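Local coordinates for VWFA domain-containing protein (Alicyclobacillus acidocaldarius subsp. acidocaldarius, PDB 3RAG) that is of unknown function but carries a von Willebrand factor type A-like fold, with a sodium ion bound in the crystal, at residues Met91-Thr94 against Leu95-Val98. Numbering follows the deposited sequence.
Sequences MQMT and LQQV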
loop_
_atom_site.group_PDB
_atom_site.type_symbol
_atom_site.label_atom_id
_atom_site.label_comp_id
_atom_site.label_asym_id
_atom_site.label_seq_id
_atom_site.Cartn_x
_atom_site.Cartn_y
_atom_site.Cartn_z
HETATM N N MSE A 91 8.023 4.117 -2.378
HETATM C CA MSE A 91 9.033 3.152 -2.864
HETATM C C MSE A 91 10.375 3.874 -3.044
HETATM O O MSE A 91 11.429 3.409 -2.594
HETATM C CB MSE A 91 8.572 2.449 -4.176
HETATM C CG MSE A 91 9.615 1.500 -4.863
HETATM SE SE MSE A 91 8.904 0.208 -5.968
HETATM C CE MSE A 91 7.266 0.951 -6.089
ATOM N N GLN A 92 10.324 5.049 -3.646
ATOM C CA GLN A 92 11.548 5.831 -3.838
ATOM C C GLN A 92 12.220 6.178 -2.508
ATOM O O GLN A 92 13.418 5.993 -2.357
ATOM C CB GLN A 92 11.284 7.102 -4.637
ATOM C CG GLN A 92 12.565 7.915 -4.849
ATOM C CD GLN A 92 12.347 9.217 -5.594
ATOM O OE1 GLN A 92 11.254 9.788 -5.584
ATOM N NE2 GLN A 92 13.398 9.700 -6.243
HETATM N N MSE A 93 11.453 6.675 -1.536
HETATM C CA MSE A 93 12.028 6.988 -0.231
HETATM C C MSE A 93 12.635 5.771 0.478
HETATM O O MSE A 93 13.718 5.858 1.076
HETATM C CB MSE A 93 10.994 7.709 0.667
HETATM C CG MSE A 93 10.759 9.164 0.230
HETATM SE SE MSE A 93 9.539 10.109 1.203
HETATM C CE MSE A 93 8.012 9.321 0.749
ATOM N N THR A 94 11.941 4.637 0.418
ATOM C CA THR A 94 12.437 3.432 1.054
ATOM C C THR A 94 13.758 2.994 0.401
ATOM O O THR A 94 14.722 2.632 1.084
ATOM C CB THR A 94 11.398 2.296 0.957
ATOM O OG1 THR A 94 10.224 2.670 1.712
ATOM C CG2 THR A 94 11.960 1.001 1.520
ATOM N N LEU A 95 13.793 3.025 -0.924
ATOM C CA LEU A 95 14.999 2.596 -1.640
ATOM C C LEU A 95 16.178 3.554 -1.426
ATOM O O LEU A 95 17.346 3.132 -1.395
ATOM C CB LEU A 95 14.690 2.408 -3.131
ATOM C CG LEU A 95 13.750 1.230 -3.394
ATOM C CD1 LEU A 95 13.309 1.273 -4.846
ATOM C CD2 LEU A 95 14.449 -0.104 -3.070
ATOM N N GLN A 96 15.885 4.844 -1.278
ATOM C CA GLN A 96 16.934 5.807 -0.964
ATOM C C GLN A 96 17.564 5.457 0.375
ATOM O O GLN A 96 18.777 5.550 0.543
ATOM C CB GLN A 96 16.399 7.245 -0.949
ATOM C CG GLN A 96 16.042 7.762 -2.332
ATOM C CD GLN A 96 15.357 9.122 -2.322
ATOM O OE1 GLN A 96 15.464 9.873 -3.286
ATOM N NE2 GLN A 96 14.631 9.431 -1.248
ATOM N N GLN A 97 16.735 5.041 1.325
ATOM C CA GLN A 97 17.231 4.661 2.642
ATOM C C GLN A 97 18.071 3.405 2.533
ATOM O O GLN A 97 19.115 3.299 3.167
ATOM C CB GLN A 97 16.070 4.432 3.635
ATOM C CG GLN A 97 15.102 5.614 3.762
ATOM C CD GLN A 97 13.785 5.272 4.507
ATOM O OE1 GLN A 97 13.265 4.141 4.441
ATOM N NE2 GLN A 97 13.245 6.265 5.210
ATOM N N VAL A 98 17.604 2.434 1.750
ATOM C CA VAL A 98 18.355 1.201 1.550
ATOM C C VAL A 98 19.739 1.488 0.974
ATOM O O VAL A 98 20.754 0.945 1.435
ATOM C CB VAL A 98 17.604 0.213 0.618
ATOM C CG1 VAL A 98 18.518 -0.931 0.190
ATOM C CG2 VAL A 98 16.350 -0.320 1.317
HETATM O O HOH W 1 10.547 2.625 4.454
#
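Successive turns of the long helix 79-106 meet here, where its side chains touch both strand 10-17 and helix 116-132. Leu95 N donates to Met91 O at 2.9 Å, the alpha-helical i+4 to i bond, and the N atoms of Gln96, Gln97 and Val98 bond likewise to Gln92 O, Met93 O and Thr94 O. On the buried side Met91, a selenomethionine, lies alongside Leu95, Met91 CG 3.7 Å from Leu95 CD1; their apolar chains suit a face packed on Ile10. Gln92 and Gln96 share another side, amide planes 39° apart, with Gln92 NE2 3.6 Å from Gln96 OE1, a long polar approach. Gln96 has CG beside its own backbone N (chi1 -71°), which brings that carbon to 3.2 Å from Gln92 O. Glutamine suits this place, its long chain touching Met123 and Val126 of helix 116-132. Replacing Gln96 by alanine is likely to open a gap beside those two and take from the Gln92 amide its neighbour. Farther round, Thr94 OG1, short enough to reach back one turn, is hydrogen-bonded to Thr90 O and to a water at 2.8 Å; this water donates to Gln97 OE1 (3.1 Å). The helix thus combines an apolar face with amides and a hydroxyl that tolerate partial exposure.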